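Local coordinates for protein superoxide dismutase (PDB 4F2N) that probably catalyses the dismutation of superoxide to dioxygen and hydrogen peroxide at a single iron ion, at residues Glu34-Gly39 with Asn107-Trp112; Ser64-Lys69 with Ala102-Asn107; Asp138-Ser143 with Glu211-Val216. All blocks are in the same frame, centred on the assembly; numbering follows the deposited sequence.

Overall arrangement
Along the chain, contacts 1 and 2 both belong to the alpha-hairpin domain: 64-69 comes after 34-39, and 102-107 runs directly into 107-112. Contact 3 follows entirely within the C-terminal domain. Contacts 1 and 2 share helix 96-113 and Asn107. Their centres are about 10 Å apart and they touch directly, for instance where His108 CE1 meets Tyr66 CE2 at 3.6 Å. The centre of contact 3 is about 21 Å from that of contact 1 and about 26 Å from that of contact 2, across the chain's centre from the latter. Iron lies between the two domains: His58 and His108 come from the helical one, Asp191 and His195 from the part of the chain enclosed by contact 3.

Contact 1 of 3, residues Glu34-Gly39 with Asn107-Trp112; sequences ELPTLG and NHSFFW. With FE2 (Fe (II) ion), chain N.
Pro36 faces Ser109 with CA atoms 6.5 Å apart, and Leu38 faces Trp112 at a similar separation, so the extended loop advances alongside roughly one turn of helix 96-113, in the same direction. No direct hydrogen bond joins the segments. Instead water 1 bridges them, accepting from Gly39 N at 2.9 Å and donating to Trp112 O at 3.0 Å. The indole of Trp112 is the main platform. With CG anti to its carbonyl carbon (chi1 -53°), it leans towards the loop, and Leu38 CD2 lies over one face, 4.0 Å from the centroid of the Trp112 five-membered ring and 29° off the normal, a CH-pi contact. Leu38 CD2 is also 3.6 Å from Trp112 CG. The opposite face has the helix's own His108 O above its rim, so the indole lies between loop and backbone. Pro36 CG comes instead at the ring edge, 3.9 Å from Trp112 CD1, and also rests 3.7 Å from Ser109 OG. That hydroxyl is hydrogen-bonded to His105 O, and Trp112 NE1 to His63 ND1, so these polar atoms have partners outside the apolar contact. On the same helix His108 NE2 binds iron, with His58, Asp191, His195 and water 2 as the other ligands: the loop thus packs on one of the two metal-bearing helices of the alpha-hairpin domain of an iron superoxide dismutase.

Contact 2 of 3, residues Ser64-Lys69 with Ala102-Asn107; sequences SAYVDK and AAQHFN
Tyr66 and Gln104 form the polar link between the two helices. Gln104 NE2 donates to Tyr66 OH over 3.0 Å, and the N-H...O angle of 171° makes the bond nearly straight. The hydroxyl oxygen also lies in the amide plane, only 6° out of it. The other end of the amide is anchored too: Gln104 OE1 accepts from Asn107 ND2 at 3.2 Å and from Trp156 NE1. The bonds at both ends should fix the amide's rotation.

The CH-pi contact is made by the same pair. Gln104 CB sits over the centre of the Tyr66 ring, 3.4 Å from its centroid. The chain then bends at chi2, taking CG past Tyr66 CE1 and CZ and bringing NE2 on to the hydroxyl, with the amide plane almost perpendicular to the ring.

Van der Waals contact adds a second point. Val67 CG2 lies over one face of the His105 imidazole, 3.5 Å from His105 ND1, a nitrogen that is hydrogen-bonded to His63 NE2.

The side chain of Gln104 is about 5 Å from the bound iron. The pair is consistent with the second-shell tyrosine and glutamine of iron superoxide dismutases. The axes of segments 64-69 and 102-107, on helices 52-71 and 96-113, come within 8.7 Å at 137°, a crossed antiparallel pair of the alpha-hairpin domain. Helix 82-89 packs on His105, Trp156 of strand 155-161 meets Gln104, and Phe152 of the second subunit packs on Tyr66 and Gln104.

Contact 3 of 3, residues Asp138-Ser143 with Glu211-Val216; sequences DDFMVS and ELWQIV
Met141 and Trp213 are the nearest residues of the two backbones, yet their CA atoms stand 8.4 Å apart, so the meeting of helix 137-149 with segment 211-216, which includes a 3-10 turn at 213-214, is carried mainly by side chains, the indole reaching as far as Met141 CA. Met141 lies along one face of the Trp213 indole. Its chain, extended beyond CG, runs opposite to the direction of the indole side chain: CB and CG start near NE1 and CE2, and CE finishes near CD2, on the side of Trp213's own CB. Met141 CG is 3.8 Å from the centroid of the Trp213 six-membered ring, 22° off its normal, a CH-pi contact. Further along, Met141 SD stands 4.0 Å from the centroid of the Trp213 five-membered ring and only 3° off its normal, a Met-aromatic contact made squarely over the face. The far end of the indole reaches Phe140, whose CE2 is 3.7 Å from Trp213 CH2; the rings meet obliquely, with planes at 60° and centroids 5.7 Å apart. Trp213 NE1 is hydrogen-bonded to Gln145 OE1, a polar tie to the same helix beside the apolar ones. Around this pairing, Phe144 also meets the indole, Ile170 of strand 168-174 backs Phe140, and Trp218 of helix 218-229 packs on Met141, placing the contact among the C-terminal domain's helices beside its antiparallel sheet.

Contact 1 of 3, residues Glu34-Gly39 with Asn107-Trp112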
# COMPACT_ATOMS: atom_id res chain seq x y z
N GLU B 34 -18.05 -14.88 -3.94
CA GLU B 34 -17.46 -15.64 -5.05
C GLU B 34 -16.65 -14.69 -5.92
O GLU B 34 -17.06 -13.54 -6.14
CB GLU B 34 -18.55 -16.22 -5.97
CG GLU B 34 -19.43 -17.31 -5.41
CD GLU B 34 -20.38 -17.84 -6.48
OE1 GLU B 34 -19.90 -18.57 -7.39
OE2 GLU B 34 -21.59 -17.53 -6.44
N LEU B 35 -15.51 -15.16 -6.44
CA LEU B 35 -14.80 -14.37 -7.46
C LEU B 35 -15.78 -14.14 -8.61
O LEU B 35 -16.40 -15.09 -9.09
CB LEU B 35 -13.58 -15.10 -8.02
CG LEU B 35 -12.14 -14.90 -7.60
CD1 LEU B 35 -11.28 -15.62 -8.63
CD2 LEU B 35 -11.72 -13.43 -7.51
N PRO B 36 -15.93 -12.89 -9.06
CA PRO B 36 -16.86 -12.62 -10.17
C PRO B 36 -16.39 -13.15 -11.51
O PRO B 36 -15.18 -13.24 -11.79
CB PRO B 36 -16.93 -11.09 -10.21
CG PRO B 36 -15.62 -10.65 -9.65
CD PRO B 36 -15.23 -11.67 -8.62
N THR B 37 -17.37 -13.50 -12.34
CA THR B 37 -17.11 -13.89 -13.72
C THR B 37 -16.71 -12.62 -14.48
O THR B 37 -17.41 -11.62 -14.43
CB THR B 37 -18.38 -14.53 -14.34
OG1 THR B 37 -18.79 -15.65 -13.52
CG2 THR B 37 -18.12 -15.02 -15.77
N LEU B 38 -15.57 -12.65 -15.16
CA LEU B 38 -15.10 -11.47 -15.89
C LEU B 38 -15.81 -11.31 -17.23
O LEU B 38 -16.15 -12.31 -17.88
CB LEU B 38 -13.58 -11.52 -16.07
CG LEU B 38 -12.71 -11.53 -14.80
CD1 LEU B 38 -11.24 -11.68 -15.15
CD2 LEU B 38 -12.90 -10.28 -13.95
N GLY B 39 -16.02 -10.07 -17.67
CA GLY B 39 -16.64 -9.81 -18.98
C GLY B 39 -15.90 -10.38 -20.19
O GLY B 39 -16.34 -10.27 -21.32
N ASN B 107 -14.49 -3.68 -3.88
CA ASN B 107 -13.70 -2.71 -4.66
C ASN B 107 -13.18 -3.37 -5.92
O ASN B 107 -13.26 -2.77 -7.00
CB ASN B 107 -12.53 -2.13 -3.86
CG ASN B 107 -13.00 -1.28 -2.70
OD1 ASN B 107 -14.14 -0.78 -2.68
ND2 ASN B 107 -12.12 -1.10 -1.73
N HIS B 108 -12.66 -4.60 -5.80
CA HIS B 108 -12.13 -5.32 -6.98
C HIS B 108 -13.22 -5.70 -7.95
O HIS B 108 -13.04 -5.58 -9.17
CB HIS B 108 -11.30 -6.56 -6.59
CG HIS B 108 -9.93 -6.21 -6.02
ND1 HIS B 108 -9.74 -5.90 -4.71
CD2 HIS B 108 -8.70 -6.06 -6.65
CE1 HIS B 108 -8.45 -5.59 -4.50
NE2 HIS B 108 -7.81 -5.66 -5.69
N SER B 109 -14.36 -6.18 -7.44
CA SER B 109 -15.49 -6.54 -8.30
C SER B 109 -15.94 -5.38 -9.14
O SER B 109 -16.25 -5.52 -10.33
CB SER B 109 -16.66 -7.11 -7.46
OG SER B 109 -16.22 -8.30 -6.82
N PHE B 110 -15.98 -4.21 -8.52
CA PHE B 110 -16.43 -3.00 -9.18
C PHE B 110 -15.42 -2.61 -10.25
O PHE B 110 -15.79 -2.30 -11.39
CB PHE B 110 -16.64 -1.86 -8.16
CG PHE B 110 -17.27 -0.65 -8.79
CD1 PHE B 110 -18.63 -0.65 -9.11
CD2 PHE B 110 -16.53 0.49 -9.06
CE1 PHE B 110 -19.24 0.47 -9.69
CE2 PHE B 110 -17.12 1.61 -9.65
CZ PHE B 110 -18.47 1.60 -9.96
N PHE B 111 -14.13 -2.68 -9.88
CA PHE B 111 -13.02 -2.44 -10.82
C PHE B 111 -13.11 -3.30 -12.08
O PHE B 111 -12.92 -2.76 -13.19
CB PHE B 111 -11.69 -2.72 -10.09
CG PHE B 111 -10.47 -2.23 -10.80
CD1 PHE B 111 -10.41 -0.95 -11.38
CD2 PHE B 111 -9.33 -3.03 -10.85
CE1 PHE B 111 -9.25 -0.51 -12.01
CE2 PHE B 111 -8.15 -2.58 -11.47
CZ PHE B 111 -8.11 -1.32 -12.04
N TRP B 112 -13.36 -4.60 -11.95
CA TRP B 112 -13.46 -5.45 -13.15
C TRP B 112 -14.59 -5.04 -14.05
O TRP B 112 -14.46 -5.11 -15.27
CB TRP B 112 -13.61 -6.93 -12.79
CG TRP B 112 -12.54 -7.44 -11.85
CD1 TRP B 112 -12.73 -8.23 -10.72
CD2 TRP B 112 -11.09 -7.20 -11.93
NE1 TRP B 112 -11.52 -8.49 -10.10
CE2 TRP B 112 -10.50 -7.90 -10.78
CE3 TRP B 112 -10.27 -6.50 -12.79
CZ2 TRP B 112 -9.13 -7.89 -10.54
CZ3 TRP B 112 -8.89 -6.49 -12.54
CH2 TRP B 112 -8.33 -7.17 -11.44
FE FE2 N . -6.10 -4.61 -6.13
O HOH W 1 -15.89 -7.66 -16.13
O HOH W 2 -6.34 -3.42 -4.22

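Contact 2 of 3, residues Ser64-Lys69 with Ala102-Asn107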
# COMPACT_ATOMS: atom_id res chain seq x y z
N SER B 64 -8.84 -13.23 -5.26
CA SER B 64 -9.22 -14.55 -4.75
C SER B 64 -8.97 -14.69 -3.24
O SER B 64 -9.79 -15.27 -2.54
CB SER B 64 -8.51 -15.65 -5.51
OG SER B 64 -8.97 -16.91 -5.04
N ALA B 65 -7.86 -14.15 -2.76
CA ALA B 65 -7.56 -14.26 -1.34
C ALA B 65 -8.57 -13.51 -0.48
O ALA B 65 -8.92 -13.97 0.60
CB ALA B 65 -6.13 -13.78 -1.04
N TYR B 66 -9.02 -12.34 -0.93
CA TYR B 66 -10.07 -11.58 -0.20
C TYR B 66 -11.38 -12.37 -0.15
O TYR B 66 -12.07 -12.40 0.87
CB TYR B 66 -10.34 -10.22 -0.88
CG TYR B 66 -9.16 -9.27 -0.82
CD1 TYR B 66 -8.66 -8.83 0.42
CD2 TYR B 66 -8.58 -8.77 -1.98
CE1 TYR B 66 -7.59 -7.93 0.49
CE2 TYR B 66 -7.52 -7.88 -1.92
CZ TYR B 66 -7.03 -7.46 -0.68
OH TYR B 66 -5.99 -6.56 -0.64
N VAL B 67 -11.74 -13.00 -1.26
CA VAL B 67 -12.99 -13.83 -1.33
C VAL B 67 -12.88 -14.97 -0.31
O VAL B 67 -13.80 -15.22 0.48
CB VAL B 67 -13.23 -14.34 -2.78
CG1 VAL B 67 -14.27 -15.47 -2.84
CG2 VAL B 67 -13.63 -13.17 -3.69
N ASP B 68 -11.73 -15.63 -0.31
CA ASP B 68 -11.53 -16.81 0.55
C ASP B 68 -11.55 -16.41 2.02
O ASP B 68 -12.19 -17.08 2.84
CB ASP B 68 -10.22 -17.56 0.19
CG ASP B 68 -10.27 -18.23 -1.20
OD1 ASP B 68 -11.34 -18.26 -1.85
OD2 ASP B 68 -9.23 -18.72 -1.66
N LYS B 69 -10.89 -15.31 2.35
CA LYS B 69 -10.82 -14.88 3.75
C LYS B 69 -12.19 -14.42 4.24
O LYS B 69 -12.63 -14.81 5.34
CB LYS B 69 -9.76 -13.78 3.92
CG LYS B 69 -9.57 -13.30 5.36
CD LYS B 69 -9.00 -14.37 6.24
CE LYS B 69 -8.70 -13.79 7.61
NZ LYS B 69 -7.73 -14.67 8.31
N ALA B 102 -14.28 -7.53 3.01
CA ALA B 102 -15.57 -7.25 2.32
C ALA B 102 -15.44 -6.05 1.39
O ALA B 102 -15.82 -6.13 0.19
CB ALA B 102 -16.68 -7.02 3.34
N ALA B 103 -14.83 -4.97 1.89
CA ALA B 103 -14.59 -3.78 1.06
C ALA B 103 -13.65 -4.10 -0.10
O ALA B 103 -13.94 -3.73 -1.22
CB ALA B 103 -14.06 -2.61 1.89
N GLN B 104 -12.53 -4.80 0.15
CA GLN B 104 -11.65 -5.17 -0.97
C GLN B 104 -12.34 -6.06 -2.00
O GLN B 104 -12.09 -5.94 -3.22
CB GLN B 104 -10.33 -5.82 -0.49
CG GLN B 104 -9.36 -4.80 0.14
CD GLN B 104 -8.79 -3.81 -0.90
OE1 GLN B 104 -9.46 -2.83 -1.28
NE2 GLN B 104 -7.56 -4.04 -1.33
N HIS B 105 -13.21 -6.97 -1.55
CA HIS B 105 -13.97 -7.80 -2.49
C HIS B 105 -14.85 -6.94 -3.36
O HIS B 105 -14.84 -7.05 -4.59
CB HIS B 105 -14.77 -8.91 -1.76
CG HIS B 105 -15.67 -9.72 -2.67
ND1 HIS B 105 -15.32 -10.09 -3.93
CD2 HIS B 105 -16.95 -10.26 -2.45
CE1 HIS B 105 -16.30 -10.82 -4.48
NE2 HIS B 105 -17.31 -10.91 -3.59
N PHE B 106 -15.58 -6.04 -2.74
CA PHE B 106 -16.44 -5.12 -3.47
C PHE B 106 -15.58 -4.24 -4.40
O PHE B 106 -15.92 -4.09 -5.59
CB PHE B 106 -17.25 -4.24 -2.50
CG PHE B 106 -17.94 -3.08 -3.19
CD1 PHE B 106 -19.23 -3.25 -3.70
CD2 PHE B 106 -17.30 -1.85 -3.37
CE1 PHE B 106 -19.87 -2.20 -4.40
CE2 PHE B 106 -17.92 -0.80 -4.05
CZ PHE B 106 -19.22 -0.98 -4.56
N ASN B 107 -14.49 -3.68 -3.88
CA ASN B 107 -13.70 -2.71 -4.66
C ASN B 107 -13.18 -3.37 -5.92
O ASN B 107 -13.26 -2.77 -7.00
CB ASN B 107 -12.53 -2.13 -3.86
CG ASN B 107 -13.00 -1.28 -2.70
OD1 ASN B 107 -14.14 -0.78 -2.68
ND2 ASN B 107 -12.12 -1.10 -1.73

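Contact 3 of 3, residues Asp138-Ser143 with Glu211-Val216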
# COMPACT_ATOMS: atom_id res chain seq x y z
N ASP B 138 -11.25 15.75 -20.92
CA ASP B 138 -9.80 15.90 -20.74
C ASP B 138 -9.42 16.48 -19.37
O ASP B 138 -8.50 15.96 -18.71
CB ASP B 138 -9.19 16.74 -21.87
CG ASP B 138 -9.30 16.05 -23.23
OD1 ASP B 138 -9.51 14.82 -23.29
OD2 ASP B 138 -9.17 16.74 -24.25
N ASP B 139 -10.12 17.52 -18.93
CA ASP B 139 -9.89 18.12 -17.61
C ASP B 139 -10.24 17.14 -16.46
O ASP B 139 -9.50 17.05 -15.47
CB ASP B 139 -10.64 19.44 -17.43
CG ASP B 139 -10.16 20.57 -18.36
OD1 ASP B 139 -8.96 20.72 -18.63
OD2 ASP B 139 -11.01 21.35 -18.80
N PHE B 140 -11.34 16.40 -16.59
CA PHE B 140 -11.61 15.34 -15.63
C PHE B 140 -10.48 14.30 -15.59
O PHE B 140 -9.99 13.96 -14.51
CB PHE B 140 -12.96 14.64 -15.89
CG PHE B 140 -13.02 13.25 -15.33
CD1 PHE B 140 -13.15 13.06 -13.96
CD2 PHE B 140 -12.89 12.14 -16.16
CE1 PHE B 140 -13.18 11.79 -13.42
CE2 PHE B 140 -12.90 10.85 -15.61
CZ PHE B 140 -13.06 10.68 -14.24
N MET B 141 -10.05 13.80 -16.75
CA MET B 141 -8.98 12.80 -16.76
C MET B 141 -7.69 13.29 -16.08
O MET B 141 -7.07 12.55 -15.31
CB MET B 141 -8.68 12.37 -18.21
CG MET B 141 -9.77 11.48 -18.77
SD MET B 141 -9.49 11.04 -20.49
CE MET B 141 -10.66 9.69 -20.65
N VAL B 142 -7.27 14.53 -16.40
CA VAL B 142 -6.09 15.13 -15.79
C VAL B 142 -6.24 15.17 -14.25
O VAL B 142 -5.34 14.71 -13.53
CB VAL B 142 -5.78 16.53 -16.38
CG1 VAL B 142 -4.81 17.32 -15.51
CG2 VAL B 142 -5.23 16.39 -17.80
N SER B 143 -7.38 15.66 -13.78
CA SER B 143 -7.68 15.71 -12.33
C SER B 143 -7.69 14.33 -11.69
O SER B 143 -7.22 14.15 -10.53
CB SER B 143 -9.04 16.38 -12.09
OG SER B 143 -9.01 17.72 -12.58
N GLU B 211 -2.56 5.38 -19.06
CA GLU B 211 -2.88 4.36 -20.06
C GLU B 211 -4.21 3.66 -19.77
O GLU B 211 -4.86 3.18 -20.68
CB GLU B 211 -1.72 3.37 -20.23
CG GLU B 211 -0.47 4.03 -20.81
CD GLU B 211 0.68 3.08 -21.10
OE1 GLU B 211 0.44 1.85 -21.25
OE2 GLU B 211 1.85 3.56 -21.20
N LEU B 212 -4.60 3.65 -18.49
CA LEU B 212 -5.81 2.94 -18.05
C LEU B 212 -7.06 3.33 -18.83
O LEU B 212 -7.94 2.48 -19.05
CB LEU B 212 -6.04 3.19 -16.55
CG LEU B 212 -7.11 2.34 -15.86
CD1 LEU B 212 -6.87 0.83 -15.93
CD2 LEU B 212 -7.23 2.76 -14.40
N TRP B 213 -7.13 4.58 -19.29
CA TRP B 213 -8.31 5.06 -20.01
C TRP B 213 -8.61 4.20 -21.22
O TRP B 213 -9.76 4.07 -21.59
CB TRP B 213 -8.16 6.53 -20.44
CG TRP B 213 -7.92 7.47 -19.29
CD1 TRP B 213 -6.82 8.31 -19.09
CD2 TRP B 213 -8.78 7.69 -18.12
NE1 TRP B 213 -6.95 9.01 -17.90
CE2 TRP B 213 -8.12 8.70 -17.29
CE3 TRP B 213 -10.02 7.19 -17.71
CZ2 TRP B 213 -8.66 9.15 -16.08
CZ3 TRP B 213 -10.57 7.66 -16.48
CH2 TRP B 213 -9.90 8.62 -15.71
N GLN B 214 -7.57 3.63 -21.83
CA GLN B 214 -7.73 2.80 -23.04
C GLN B 214 -8.53 1.53 -22.79
O GLN B 214 -9.00 0.91 -23.73
CB GLN B 214 -6.38 2.45 -23.67
CG GLN B 214 -5.55 3.68 -24.01
CD GLN B 214 -4.15 3.31 -24.42
OE1 GLN B 214 -3.95 2.35 -25.14
NE2 GLN B 214 -3.16 4.08 -23.95
N ILE B 215 -8.68 1.12 -21.53
CA ILE B 215 -9.45 -0.09 -21.25
C ILE B 215 -10.69 0.15 -20.36
O ILE B 215 -11.29 -0.81 -19.88
CB ILE B 215 -8.60 -1.24 -20.63
CG1 ILE B 215 -7.91 -0.79 -19.32
CG2 ILE B 215 -7.62 -1.81 -21.64
CD1 ILE B 215 -7.38 -1.96 -18.51
N VAL B 216 -11.10 1.40 -20.21
CA VAL B 216 -12.31 1.67 -19.38
C VAL B 216 -13.58 1.32 -20.16
O VAL B 216 -13.74 1.72 -21.33
CB VAL B 216 -12.37 3.12 -18.88
CG1 VAL B 216 -13.69 3.36 -18.13
CG2 VAL B 216 -11.17 3.39 -17.99